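Local coordinates for Serine/threonine-protein phosphatase 2A regulatory subunit B'' subunit alpha (Homo sapiens, PDB 4I5J) that binds calcium and, as a regulatory B'' subunit of protein phosphatase 2A, might modulate the substrate selectivity and catalytic activity of the enzyme and direct its localization, at residues L91-L96 with T107-Y112; S147-E152 with F215-C220; D204-M209 with K251-D256. One frame throughout, in Å; residues are numbered along the deposited sequence.

Interaction 1. Residues L91-L96 with T107-Y112; sequences LQTLAL and TDYFSY
T93 and D108 mark the nearest approach of the two backbones, their CA atoms 7.3 Å apart, where a helical turn of 91-96 faces the segment 107-112, bent at Y109 (phi/psi 71/-57°) into a gamma turn that brings both Y109 and F110 to face T93. The turn is closed by F110 N donating to D108 O at 2.7 Å. No direct hydrogen bond joins the segments; side chains, the carbonyl oxygen of D108 and one water make the contact. T93 turns its two branches to different partners. Its methyl lies anti to the backbone N (OG1 at chi1 -62°), and this sends CG2 to the edge of the F110 ring, near the ring plane, 3.8 Å from F110 CD1. The hydroxyl instead meets the edge of the Y109 ring, with T93 OG1 3.7 Å from Y109 CE1. Helix 90-97, part of the N-terminal EF-hand domain, is thus held against the loop that leads into helix 112-125, whose start S111 caps through H114 N. T93 OG1 and D108 OD2 are 4.3 Å apart, and a water bridges them, donating to both. N89 serves three of these polar ends: its carbonyl O bonds T93 OG1, its amide nitrogen D108 OD2, and its amide oxygen Y109 OH. The next residue, L94, brings its CD2 branch to 3.7 Å from F110 CZ, meeting the ring obliquely. V64 of helix 54-72 and F90 also pack on F110, while F16 of helix 12-20 touches L94.

Interaction 2. Residues S147-E152 with F215-C220; sequences SSRIIE and FYEEQC
Hydrogen bonds dominate where E218 of helix 215-220 meets the first turn of helix 148-152. With CG anti to the backbone N and the chain extended beyond it, the carboxylate reaches two consecutive amides through bent bonds: S148 N donates to the syn lone pair of E218 OE2 (3.0 Å, 134°), and R149 N to the syn side of E218 OE1, somewhat out of plane (3.0 Å, 146°). S148 OG adds a third bond, 2.9 Å to E218 OE2 from above the carboxylate plane. A negative group at this helix N-terminus is probably favourable. S147 is the N-cap, its OG accepting from I150 N, and a water links S147 OG to F215 O. An alanine in place of E218 would probably leave the amides of S148 and R149 and the S148 hydroxyl without their acceptor. The charged contact is a salt bridge, R149 NH1 to E217 OE1 at 3.3 Å; R149 also bonds Y214 O and makes a cation-pi contact with the Y214 ring. Among apolar groups, I150 CD1 lies 3.7 Å from F215 CE1. Within the EF-hand pair, helix 148-154 thus packs on helix 209-226, the exiting helix of the calcium-binding EF-hand, the segment axes 141° apart; W195 and M199 of helix 189-199 and F271 of helix 263-271 close round I150.

Interaction 3. Residues D204-M209 with K251-D256; sequences DGVLSM and KITLRD. With CA (calcium ion), chain B.
L207 pairs with I252 in a single antiparallel bridge, and the carbonyl of V206, one residue before L207, binds a calcium ion. V206 O and D204 OD1 each lie 2.3 Å from the calcium ion. Two backbone bonds define the hydrogen-bonded pair: L207 N donates to I252 O over 2.8 Å, in the carbonyl plane and on a lone pair, whereas I252 N, returning to L207 O over 3.0 Å, is tilted 30° from that carbonyl plane. V206 CA adds a CA-H...O contact to I252 O at 3.2 Å. The side chains follow the bridge, with L207 CB 4.1 Å from I252 CB and V206 CG2 3.8 Å from K251 NZ; bends at chi3 (62°) and chi4 (67°) fold the lysine back over the valine. D204 OD1 also accepts from V206 N, an Asx turn that fixes the loop next to the bridge. Beyond, a water joins G205 O to L254 N, and T253 and D256 form a capping box, T253 N to D256 OD2 and D256 N to T253 OG1, which starts helix 254-260. D200, D202 and E211 complete the EF-hand metal site with D204, V206 and a water, and the bridge beside it resembles the short antiparallel pairing by which the loops of paired EF-hands are joined.

Interaction 1 closes before the others open and lies on the opposite side of the chain's centre, its centre about 37 Å from that of interaction 2 and about 34 Å from that of interaction 3. Its helix 90-97 lies in the N-terminal EF-hand domain, while the other two lie round the calcium-binding EF-hand; the chain is the EF-hand-bearing part of the longer B'' subunit. Interactions 2 and 3 alternate along the chain, in the order 147-152, 204-209, 215-220, 251-256, with centres about 18 Å apart and nearest atoms about 7 Å apart. Helix 209-226 joins them: the calcium loop leads into it, and 215-220 lies farther along it. Calcium-site geometry and helix packing therefore share one element, consistent with a calcium-dependent arrangement of this region.

Interaction 1. Residues L91-L96 with T107-Y112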
ATOM      1  N   LEU A  91      17.269  -7.563   5.322  1.00 34.37           N
ATOM      2  CA  LEU A  91      18.269  -8.498   5.817  1.00 32.86           C
ATOM      3  C   LEU A  91      18.559  -8.204   7.271  1.00 33.00           C
ATOM      4  O   LEU A  91      18.661  -9.130   8.066  1.00 41.15           O
ATOM      5  CB  LEU A  91      19.531  -8.468   4.961  1.00 30.30           C
ATOM      6  CG  LEU A  91      19.336  -9.005   3.538  1.00 36.17           C
ATOM      7  CD1 LEU A  91      20.659  -9.093   2.800  1.00 36.64           C
ATOM      8  CD2 LEU A  91      18.662 -10.368   3.594  1.00 34.27           C
ATOM      9  N   GLN A  92      18.653  -6.923   7.635  1.00 32.61           N
ATOM     10  CA  GLN A  92      18.814  -6.555   9.056  1.00 31.33           C
ATOM     11  C   GLN A  92      17.652  -7.066   9.905  1.00 38.58           C
ATOM     12  O   GLN A  92      17.840  -7.552  11.014  1.00 32.43           O
ATOM     13  CB  GLN A  92      18.934  -5.041   9.233  1.00 31.80           C
ATOM     14  CG  GLN A  92      18.861  -4.612  10.683  1.00 29.95           C
ATOM     15  CD  GLN A  92      18.487  -3.165  10.831  1.00 34.95           C
ATOM     16  OE1 GLN A  92      18.170  -2.480   9.848  1.00 34.63           O
ATOM     17  NE2 GLN A  92      18.507  -2.685  12.059  1.00 31.56           N
ATOM     18  N   THR A  93      16.434  -6.971   9.381  1.00 38.75           N
ATOM     19  CA  THR A  93      15.278  -7.466  10.118  1.00 29.88           C
ATOM     20  C   THR A  93      15.358  -8.998  10.313  1.00 38.57           C
ATOM     21  O   THR A  93      14.928  -9.526  11.333  1.00 39.12           O
ATOM     22  CB  THR A  93      13.956  -7.102   9.394  1.00 34.90           C
ATOM     23  OG1 THR A  93      13.821  -5.676   9.328  1.00 35.73           O
ATOM     24  CG2 THR A  93      12.769  -7.657  10.154  1.00 33.13           C
ATOM     25  N   LEU A  94      15.899  -9.712   9.334  1.00 36.30           N
ATOM     26  CA  LEU A  94      16.136 -11.145   9.509  1.00 42.18           C
ATOM     27  C   LEU A  94      17.142 -11.368  10.624  1.00 43.01           C
ATOM     28  O   LEU A  94      16.975 -12.251  11.458  1.00 42.48           O
ATOM     29  CB  LEU A  94      16.663 -11.778   8.220  1.00 41.81           C
ATOM     30  CG  LEU A  94      15.620 -12.018   7.137  1.00 42.26           C
ATOM     31  CD1 LEU A  94      16.175 -12.970   6.069  1.00 40.80           C
ATOM     32  CD2 LEU A  94      14.368 -12.575   7.770  1.00 39.60           C
ATOM     33  N   ALA A  95      18.195 -10.559  10.639  1.00 47.79           N
ATOM     34  CA  ALA A  95      19.198 -10.663  11.694  1.00 47.10           C
ATOM     35  C   ALA A  95      18.579 -10.424  13.080  1.00 53.43           C
ATOM     36  O   ALA A  95      18.963 -11.070  14.064  1.00 64.07           O
ATOM     37  CB  ALA A  95      20.334  -9.694  11.431  1.00 46.70           C
ATOM     38  N   LEU A  96      17.611  -9.510  13.151  1.00 46.54           N
ATOM     39  CA  LEU A  96      16.961  -9.178  14.422  1.00 47.13           C
ATOM     40  C   LEU A  96      15.942 -10.252  14.804  1.00 45.47           C
ATOM     41  O   LEU A  96      15.736 -10.544  15.971  1.00 50.44           O
ATOM     42  CB  LEU A  96      16.273  -7.808  14.346  1.00 44.50           C
ATOM     43  CG  LEU A  96      17.115  -6.535  14.207  1.00 51.09           C
ATOM     44  CD1 LEU A  96      16.212  -5.317  13.975  1.00 51.74           C
ATOM     45  CD2 LEU A  96      18.003  -6.296  15.433  1.00 46.57           C
ATOM     46  N   THR A 107       8.320  -5.232  14.221  1.00 43.66           N
ATOM     47  CA  THR A 107       7.200  -4.493  13.668  1.00 42.64           C
ATOM     48  C   THR A 107       7.347  -4.256  12.158  1.00 45.70           C
ATOM     49  O   THR A 107       6.372  -3.903  11.488  1.00 51.02           O
ATOM     50  CB  THR A 107       7.015  -3.152  14.409  1.00 43.86           C
ATOM     51  OG1 THR A 107       8.255  -2.440  14.388  1.00 54.49           O
ATOM     52  CG2 THR A 107       6.594  -3.390  15.879  1.00 39.91           C
ATOM     53  N   ASP A 108       8.550  -4.434  11.616  1.00 40.07           N
ATOM     54  CA  ASP A 108       8.682  -4.443  10.164  1.00 35.79           C
ATOM     55  C   ASP A 108       8.453  -5.864   9.673  1.00 34.07           C
ATOM     56  O   ASP A 108       9.073  -6.788  10.177  1.00 30.40           O
ATOM     57  CB  ASP A 108      10.058  -3.965   9.716  1.00 44.48           C
ATOM     58  CG  ASP A 108      10.335  -2.519  10.098  1.00 50.30           C
ATOM     59  OD1 ASP A 108       9.400  -1.691  10.072  1.00 51.96           O
ATOM     60  OD2 ASP A 108      11.501  -2.220  10.420  1.00 47.78           O
ATOM     61  N   TYR A 109       7.543  -6.014   8.707  1.00 30.18           N
ATOM     62  CA  TYR A 109       7.270  -7.276   8.004  1.00 30.04           C
ATOM     63  C   TYR A 109       6.563  -8.330   8.827  1.00 36.51           C
ATOM     64  O   TYR A 109       5.498  -8.781   8.432  1.00 29.34           O
ATOM     65  CB  TYR A 109       8.529  -7.906   7.383  1.00 30.44           C
ATOM     66  CG  TYR A 109       9.406  -6.921   6.649  1.00 29.91           C
ATOM     67  CD1 TYR A 109      10.640  -6.573   7.170  1.00 29.88           C
ATOM     68  CD2 TYR A 109       8.998  -6.331   5.450  1.00 28.35           C
ATOM     69  CE1 TYR A 109      11.453  -5.679   6.541  1.00 26.31           C
ATOM     70  CE2 TYR A 109       9.820  -5.394   4.803  1.00 30.86           C
ATOM     71  CZ  TYR A 109      11.048  -5.079   5.377  1.00 31.98           C
ATOM     72  OH  TYR A 109      11.928  -4.196   4.804  1.00 30.29           O
ATOM     73  N   PHE A 110       7.151  -8.715   9.966  1.00 34.25           N
ATOM     74  CA  PHE A 110       6.841 -10.001  10.599  1.00 35.83           C
ATOM     75  C   PHE A 110       5.791 -10.054  11.684  1.00 35.68           C
ATOM     76  O   PHE A 110       5.329 -11.151  12.027  1.00 34.97           O
ATOM     77  CB  PHE A 110       8.122 -10.634  11.146  1.00 31.41           C
ATOM     78  CG  PHE A 110       9.029 -11.112  10.071  1.00 34.61           C
ATOM     79  CD1 PHE A 110      10.100 -10.340   9.660  1.00 33.80           C
ATOM     80  CD2 PHE A 110       8.783 -12.316   9.436  1.00 33.93           C
ATOM     81  CE1 PHE A 110      10.922 -10.772   8.637  1.00 33.15           C
ATOM     82  CE2 PHE A 110       9.616 -12.762   8.418  1.00 29.52           C
ATOM     83  CZ  PHE A 110      10.674 -11.990   8.012  1.00 32.01           C
ATOM     84  N   SER A 111       5.446  -8.900  12.241  1.00 27.49           N
ATOM     85  CA  SER A 111       4.592  -8.841  13.424  1.00 32.01           C
ATOM     86  C   SER A 111       3.329  -9.630  13.245  1.00 37.77           C
ATOM     87  O   SER A 111       2.642  -9.447  12.238  1.00 29.55           O
ATOM     88  CB  SER A 111       4.198  -7.405  13.703  1.00 32.58           C
ATOM     89  OG  SER A 111       3.182  -7.335  14.691  1.00 35.86           O
ATOM     90  N   TYR A 112       3.017 -10.500  14.212  1.00 35.67           N
ATOM     91  CA  TYR A 112       1.783 -11.272  14.144  1.00 31.26           C
ATOM     92  C   TYR A 112       0.583 -10.403  14.454  1.00 31.11           C
ATOM     93  O   TYR A 112      -0.460 -10.522  13.800  1.00 35.40           O
ATOM     94  CB  TYR A 112       1.780 -12.500  15.082  1.00 34.06           C
ATOM     95  CG  TYR A 112       0.583 -13.365  14.781  1.00 31.32           C
ATOM     96  CD1 TYR A 112       0.623 -14.285  13.747  1.00 29.40           C
ATOM     97  CD2 TYR A 112      -0.615 -13.200  15.476  1.00 27.69           C
ATOM     98  CE1 TYR A 112      -0.483 -15.061  13.435  1.00 33.77           C
ATOM     99  CE2 TYR A 112      -1.711 -13.948  15.174  1.00 30.24           C
ATOM    100  CZ  TYR A 112      -1.649 -14.882  14.155  1.00 34.11           C
ATOM    101  OH  TYR A 112      -2.762 -15.642  13.870  1.00 41.99           O
TER
HETATM  102  O   HOH W   1      13.356  -3.914  11.289  1.00 43.58           O

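Interaction 2. Residues S147-E152 with F215-C220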
ATOM      1  N   SER A 147     -13.412   8.321  -1.341  1.00 50.07           N
ATOM      2  CA  SER A 147     -14.416   8.704  -2.332  1.00 41.58           C
ATOM      3  C   SER A 147     -14.693   7.589  -3.324  1.00 42.72           C
ATOM      4  O   SER A 147     -13.806   6.781  -3.619  1.00 52.45           O
ATOM      5  CB  SER A 147     -13.958   9.961  -3.088  1.00 48.90           C
ATOM      6  OG  SER A 147     -12.954   9.666  -4.051  1.00 49.13           O
ATOM      7  N   SER A 148     -15.902   7.553  -3.877  1.00 37.64           N
ATOM      8  CA  SER A 148     -16.223   6.519  -4.854  1.00 43.44           C
ATOM      9  C   SER A 148     -15.320   6.581  -6.087  1.00 49.64           C
ATOM     10  O   SER A 148     -15.131   5.573  -6.788  1.00 46.97           O
ATOM     11  CB  SER A 148     -17.676   6.617  -5.294  1.00 45.86           C
ATOM     12  OG  SER A 148     -17.811   7.544  -6.353  1.00 59.74           O
ATOM     13  N   ARG A 149     -14.785   7.765  -6.375  1.00 44.53           N
ATOM     14  CA  ARG A 149     -13.946   7.910  -7.551  1.00 36.87           C
ATOM     15  C   ARG A 149     -12.540   7.341  -7.331  1.00 32.25           C
ATOM     16  O   ARG A 149     -11.989   6.688  -8.212  1.00 40.01           O
ATOM     17  CB  ARG A 149     -13.912   9.363  -8.035  1.00 38.52           C
ATOM     18  CG  ARG A 149     -15.127   9.696  -8.900  1.00 38.49           C
ATOM     19  CD  ARG A 149     -15.297  11.207  -9.184  1.00 38.76           C
ATOM     20  NE  ARG A 149     -16.513  11.420  -9.972  1.00 44.76           N
ATOM     21  CZ  ARG A 149     -16.923  12.590 -10.449  1.00 48.22           C
ATOM     22  NH1 ARG A 149     -16.221  13.690 -10.232  1.00 49.05           N
ATOM     23  NH2 ARG A 149     -18.039  12.652 -11.155  1.00 53.06           N
ATOM     24  N   ILE A 150     -11.967   7.577  -6.159  1.00 29.03           N
ATOM     25  CA  ILE A 150     -10.689   6.950  -5.850  1.00 41.59           C
ATOM     26  C   ILE A 150     -10.853   5.412  -5.739  1.00 30.33           C
ATOM     27  O   ILE A 150     -10.019   4.668  -6.234  1.00 39.05           O
ATOM     28  CB  ILE A 150     -10.025   7.579  -4.594  1.00 37.08           C
ATOM     29  CG1 ILE A 150      -8.505   7.466  -4.688  1.00 24.28           C
ATOM     30  CG2 ILE A 150     -10.628   7.015  -3.284  1.00 34.15           C
ATOM     31  CD1 ILE A 150      -7.892   8.340  -5.825  1.00 33.36           C
ATOM     32  N   ILE A 151     -11.959   4.947  -5.170  1.00 34.62           N
ATOM     33  CA  ILE A 151     -12.185   3.502  -5.022  1.00 41.03           C
ATOM     34  C   ILE A 151     -12.319   2.843  -6.396  1.00 38.18           C
ATOM     35  O   ILE A 151     -11.734   1.793  -6.657  1.00 37.93           O
ATOM     36  CB  ILE A 151     -13.435   3.191  -4.157  1.00 41.64           C
ATOM     37  CG1 ILE A 151     -13.263   3.717  -2.723  1.00 43.69           C
ATOM     38  CG2 ILE A 151     -13.747   1.701  -4.165  1.00 38.13           C
ATOM     39  CD1 ILE A 151     -12.132   3.109  -1.946  1.00 48.31           C
ATOM     40  N   GLU A 152     -13.066   3.487  -7.282  1.00 35.33           N
ATOM     41  CA  GLU A 152     -13.176   3.040  -8.665  1.00 32.39           C
ATOM     42  C   GLU A 152     -11.791   2.955  -9.301  1.00 34.34           C
ATOM     43  O   GLU A 152     -11.490   2.015 -10.044  1.00 33.12           O
ATOM     44  CB  GLU A 152     -14.097   3.987  -9.453  1.00 40.35           C
ATOM     45  CG  GLU A 152     -14.333   3.609 -10.900  1.00 53.23           C
ATOM     46  CD  GLU A 152     -15.417   4.473 -11.545  1.00 72.04           C
ATOM     47  OE1 GLU A 152     -16.019   5.315 -10.836  1.00 76.40           O
ATOM     48  OE2 GLU A 152     -15.668   4.312 -12.761  1.00 77.08           O
ATOM     49  N   PHE A 215     -11.547  14.434  -9.235  1.00 40.90           N
ATOM     50  CA  PHE A 215     -11.687  13.960  -7.859  1.00 47.41           C
ATOM     51  C   PHE A 215     -12.318  15.018  -6.987  1.00 48.02           C
ATOM     52  O   PHE A 215     -13.165  14.710  -6.140  1.00 49.34           O
ATOM     53  CB  PHE A 215     -10.338  13.525  -7.277  1.00 43.36           C
ATOM     54  CG  PHE A 215      -9.745  12.375  -7.996  1.00 36.52           C
ATOM     55  CD1 PHE A 215     -10.252  11.099  -7.818  1.00 32.86           C
ATOM     56  CD2 PHE A 215      -8.695  12.560  -8.875  1.00 37.93           C
ATOM     57  CE1 PHE A 215      -9.724  10.032  -8.513  1.00 34.41           C
ATOM     58  CE2 PHE A 215      -8.159  11.494  -9.567  1.00 34.19           C
ATOM     59  CZ  PHE A 215      -8.672  10.237  -9.398  1.00 30.14           C
ATOM     60  N   TYR A 216     -11.910  16.267  -7.177  1.00 41.00           N
ATOM     61  CA  TYR A 216     -12.403  17.329  -6.294  1.00 47.05           C
ATOM     62  C   TYR A 216     -13.897  17.604  -6.488  1.00 56.26           C
ATOM     63  O   TYR A 216     -14.594  17.978  -5.550  1.00 65.40           O
ATOM     64  CB  TYR A 216     -11.568  18.607  -6.393  1.00 47.31           C
ATOM     65  CG  TYR A 216     -12.000  19.673  -5.391  1.00 56.76           C
ATOM     66  CD1 TYR A 216     -11.869  19.469  -4.022  1.00 60.49           C
ATOM     67  CD2 TYR A 216     -12.567  20.861  -5.814  1.00 54.75           C
ATOM     68  CE1 TYR A 216     -12.279  20.436  -3.106  1.00 62.84           C
ATOM     69  CE2 TYR A 216     -12.975  21.834  -4.907  1.00 56.48           C
ATOM     70  CZ  TYR A 216     -12.832  21.615  -3.559  1.00 64.76           C
ATOM     71  OH  TYR A 216     -13.243  22.585  -2.664  1.00 68.98           O
ATOM     72  N   GLU A 217     -14.386  17.384  -7.702  1.00 56.72           N
ATOM     73  CA  GLU A 217     -15.783  17.638  -8.031  1.00 56.33           C
ATOM     74  C   GLU A 217     -16.731  16.635  -7.371  1.00 69.70           C
ATOM     75  O   GLU A 217     -17.891  16.948  -7.130  1.00 77.47           O
ATOM     76  CB  GLU A 217     -15.956  17.655  -9.559  1.00 68.71           C
ATOM     77  CG  GLU A 217     -17.131  18.504 -10.086  1.00 72.96           C
ATOM     78  CD  GLU A 217     -18.253  17.618 -10.596  1.00 76.64           C
ATOM     79  OE1 GLU A 217     -18.006  16.391 -10.779  1.00 75.54           O
ATOM     80  OE2 GLU A 217     -19.370  18.139 -10.799  1.00 70.61           O
ATOM     81  N   GLU A 218     -16.248  15.431  -7.065  1.00 66.82           N
ATOM     82  CA  GLU A 218     -17.059  14.506  -6.270  1.00 68.47           C
ATOM     83  C   GLU A 218     -17.114  14.965  -4.827  1.00 64.79           C
ATOM     84  O   GLU A 218     -18.179  14.943  -4.227  1.00 64.71           O
ATOM     85  CB  GLU A 218     -16.570  13.053  -6.334  1.00 62.31           C
ATOM     86  CG  GLU A 218     -17.527  12.074  -5.650  1.00 67.97           C
ATOM     87  CD  GLU A 218     -16.874  10.746  -5.303  1.00 66.65           C
ATOM     88  OE1 GLU A 218     -15.703  10.544  -5.677  1.00 68.43           O
ATOM     89  OE2 GLU A 218     -17.530   9.902  -4.652  1.00 70.01           O
ATOM     90  N   GLN A 219     -15.978  15.381  -4.269  1.00 58.77           N
ATOM     91  CA  GLN A 219     -15.968  15.941  -2.915  1.00 58.60           C
ATOM     92  C   GLN A 219     -16.899  17.154  -2.907  1.00 70.76           C
ATOM     93  O   GLN A 219     -17.528  17.469  -1.891  1.00 69.89           O
ATOM     94  CB  GLN A 219     -14.560  16.403  -2.513  1.00 45.62           C
ATOM     95  CG  GLN A 219     -13.447  15.406  -2.727  1.00 51.14           C
ATOM     96  CD  GLN A 219     -13.338  14.405  -1.588  1.00 60.73           C
ATOM     97  OE1 GLN A 219     -14.029  13.383  -1.583  1.00 60.58           O
ATOM     98  NE2 GLN A 219     -12.456  14.689  -0.616  1.00 55.91           N
ATOM     99  N   CYS A 220     -16.989  17.849  -4.041  1.00 60.51           N
ATOM    100  CA  CYS A 220     -17.960  18.940  -4.113  1.00 71.96           C
ATOM    101  C   CYS A 220     -19.408  18.414  -4.128  1.00 83.73           C
ATOM    102  O   CYS A 220     -20.229  18.847  -3.314  1.00 84.22           O
ATOM    103  CB  CYS A 220     -17.673  19.888  -5.274  1.00 64.65           C
ATOM    104  SG  CYS A 220     -16.125  20.827  -5.038  1.00 72.13           S
TER
HETATM  105  O   HOH W   2     -12.659  12.244  -4.971  1.00 40.74           O

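Interaction 3. Residues D204-M209 with K251-D256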
ATOM      1  N   ASP A 204      -0.359   8.940 -17.605  1.00 39.75           N
ATOM      2  CA  ASP A 204       0.780   9.541 -18.300  1.00 35.79           C
ATOM      3  C   ASP A 204       1.937   9.934 -17.387  1.00 39.10           C
ATOM      4  O   ASP A 204       2.916  10.505 -17.842  1.00 43.62           O
ATOM      5  CB  ASP A 204       0.346  10.749 -19.155  1.00 34.20           C
ATOM      6  CG  ASP A 204      -0.226  11.901 -18.322  1.00 47.57           C
ATOM      7  OD1 ASP A 204      -0.364  11.759 -17.074  1.00 45.40           O
ATOM      8  OD2 ASP A 204      -0.564  12.947 -18.932  1.00 48.23           O
ATOM      9  N   GLY A 205       1.832   9.645 -16.100  1.00 38.37           N
ATOM     10  CA  GLY A 205       2.931   9.931 -15.187  1.00 34.92           C
ATOM     11  C   GLY A 205       2.851  11.304 -14.527  1.00 36.74           C
ATOM     12  O   GLY A 205       3.707  11.649 -13.727  1.00 34.34           O
ATOM     13  N   VAL A 206       1.838  12.105 -14.859  1.00 35.55           N
ATOM     14  CA  VAL A 206       1.638  13.371 -14.159  1.00 36.02           C
ATOM     15  C   VAL A 206       0.169  13.572 -13.814  1.00 37.36           C
ATOM     16  O   VAL A 206      -0.702  13.010 -14.468  1.00 38.46           O
ATOM     17  CB  VAL A 206       2.073  14.574 -15.000  1.00 36.68           C
ATOM     18  CG1 VAL A 206       3.488  14.360 -15.560  1.00 35.72           C
ATOM     19  CG2 VAL A 206       1.061  14.836 -16.115  1.00 35.10           C
ATOM     20  N   LEU A 207      -0.099  14.389 -12.790  1.00 29.75           N
ATOM     21  CA  LEU A 207      -1.456  14.727 -12.399  1.00 31.47           C
ATOM     22  C   LEU A 207      -1.757  16.063 -13.040  1.00 35.11           C
ATOM     23  O   LEU A 207      -1.129  17.058 -12.707  1.00 35.86           O
ATOM     24  CB  LEU A 207      -1.577  14.822 -10.871  1.00 26.77           C
ATOM     25  CG  LEU A 207      -1.132  13.554 -10.135  1.00 35.21           C
ATOM     26  CD1 LEU A 207      -1.448  13.642  -8.651  1.00 29.93           C
ATOM     27  CD2 LEU A 207      -1.770  12.317 -10.765  1.00 31.20           C
ATOM     28  N   SER A 208      -2.678  16.064 -13.998  1.00 32.55           N
ATOM     29  CA  SER A 208      -3.076  17.286 -14.678  1.00 32.10           C
ATOM     30  C   SER A 208      -4.188  17.938 -13.863  1.00 37.59           C
ATOM     31  O   SER A 208      -4.767  17.302 -12.965  1.00 36.74           O
ATOM     32  CB  SER A 208      -3.580  16.951 -16.075  1.00 34.87           C
ATOM     33  OG  SER A 208      -4.701  16.073 -15.986  1.00 39.64           O
ATOM     34  N   MET A 209      -4.501  19.193 -14.169  1.00 32.54           N
ATOM     35  CA  MET A 209      -5.468  19.922 -13.361  1.00 31.17           C
ATOM     36  C   MET A 209      -6.867  19.373 -13.548  1.00 35.56           C
ATOM     37  O   MET A 209      -7.720  19.518 -12.666  1.00 36.95           O
ATOM     38  CB  MET A 209      -5.445  21.416 -13.677  1.00 28.31           C
ATOM     39  CG  MET A 209      -4.156  22.089 -13.277  1.00 37.64           C
ATOM     40  SD  MET A 209      -4.174  23.815 -13.839  1.00 45.48           S
ATOM     41  CE  MET A 209      -2.518  24.365 -13.382  1.00 41.26           C
ATOM     42  N   LYS A 251       1.270  19.781 -14.331  1.00 34.24           N
ATOM     43  CA  LYS A 251       1.817  18.433 -14.533  1.00 34.13           C
ATOM     44  C   LYS A 251       2.561  17.970 -13.271  1.00 40.24           C
ATOM     45  O   LYS A 251       3.784  17.888 -13.239  1.00 38.25           O
ATOM     46  CB  LYS A 251       2.726  18.385 -15.777  1.00 45.58           C
ATOM     47  CG  LYS A 251       2.014  18.790 -17.082  1.00 50.15           C
ATOM     48  CD  LYS A 251       2.957  18.937 -18.266  1.00 54.46           C
ATOM     49  CE  LYS A 251       3.639  17.639 -18.600  1.00 62.12           C
ATOM     50  NZ  LYS A 251       2.669  16.636 -19.099  1.00 73.32           N
ATOM     51  N   ILE A 252       1.806  17.691 -12.215  1.00 39.79           N
ATOM     52  CA  ILE A 252       2.401  17.279 -10.943  1.00 27.66           C
ATOM     53  C   ILE A 252       2.945  15.864 -10.998  1.00 25.10           C
ATOM     54  O   ILE A 252       2.225  14.935 -11.373  1.00 33.32           O
ATOM     55  CB  ILE A 252       1.369  17.392  -9.800  1.00 36.07           C
ATOM     56  CG1 ILE A 252       1.009  18.867  -9.594  1.00 40.95           C
ATOM     57  CG2 ILE A 252       1.914  16.800  -8.489  1.00 34.13           C
ATOM     58  CD1 ILE A 252      -0.241  19.061  -8.811  1.00 40.71           C
ATOM     59  N   THR A 253       4.215  15.695 -10.621  1.00 41.99           N
ATOM     60  CA  THR A 253       4.850  14.388 -10.672  1.00 37.28           C
ATOM     61  C   THR A 253       4.942  13.675  -9.314  1.00 42.79           C
ATOM     62  O   THR A 253       4.746  14.260  -8.248  1.00 39.33           O
ATOM     63  CB  THR A 253       6.280  14.458 -11.261  1.00 38.98           C
ATOM     64  OG1 THR A 253       7.166  15.078 -10.321  1.00 39.91           O
ATOM     65  CG2 THR A 253       6.298  15.222 -12.573  1.00 44.51           C
ATOM     66  N   LEU A 254       5.259  12.390  -9.360  1.00 39.65           N
ATOM     67  CA  LEU A 254       5.422  11.636  -8.132  1.00 40.19           C
ATOM     68  C   LEU A 254       6.587  12.261  -7.360  1.00 41.21           C
ATOM     69  O   LEU A 254       6.509  12.488  -6.150  1.00 43.61           O
ATOM     70  CB  LEU A 254       5.705  10.177  -8.461  1.00 42.42           C
ATOM     71  CG  LEU A 254       5.992   9.281  -7.263  1.00 39.47           C
ATOM     72  CD1 LEU A 254       4.776   9.234  -6.343  1.00 35.42           C
ATOM     73  CD2 LEU A 254       6.338   7.902  -7.783  1.00 37.44           C
ATOM     74  N   ARG A 255       7.655  12.564  -8.083  1.00 34.34           N
ATOM     75  CA  ARG A 255       8.785  13.273  -7.514  1.00 41.17           C
ATOM     76  C   ARG A 255       8.359  14.564  -6.798  1.00 45.26           C
ATOM     77  O   ARG A 255       8.828  14.819  -5.691  1.00 50.18           O
ATOM     78  CB  ARG A 255       9.808  13.576  -8.605  1.00 49.18           C
ATOM     79  CG  ARG A 255      11.181  13.952  -8.095  1.00 63.45           C
ATOM     80  CD  ARG A 255      12.147  14.201  -9.260  1.00 77.43           C
ATOM     81  NE  ARG A 255      13.539  14.091  -8.833  1.00 88.94           N
ATOM     82  CZ  ARG A 255      14.241  15.087  -8.300  1.00 95.33           C
ATOM     83  NH1 ARG A 255      13.688  16.283  -8.132  1.00 94.15           N
ATOM     84  NH2 ARG A 255      15.501  14.887  -7.936  1.00100.04           N
ATOM     85  N   ASP A 256       7.476  15.366  -7.405  1.00 45.64           N
ATOM     86  CA  ASP A 256       7.014  16.605  -6.751  1.00 47.79           C
ATOM     87  C   ASP A 256       6.296  16.276  -5.442  1.00 50.52           C
ATOM     88  O   ASP A 256       6.467  16.959  -4.431  1.00 49.86           O
ATOM     89  CB  ASP A 256       6.044  17.398  -7.626  1.00 44.31           C
ATOM     90  CG  ASP A 256       6.663  17.888  -8.922  1.00 47.87           C
ATOM     91  OD1 ASP A 256       7.850  18.277  -8.957  1.00 51.22           O
ATOM     92  OD2 ASP A 256       5.934  17.876  -9.929  1.00 49.49           O
TER
HETATM   93 CA    CA B 501      -2.302  12.052 -15.813  1.00 35.54          CA
HETATM   94  O   HOH W   3      -2.709  13.833 -17.398  1.00 33.70           O
HETATM   95  O   HOH W   4       5.457  11.112 -11.733  1.00 38.45           O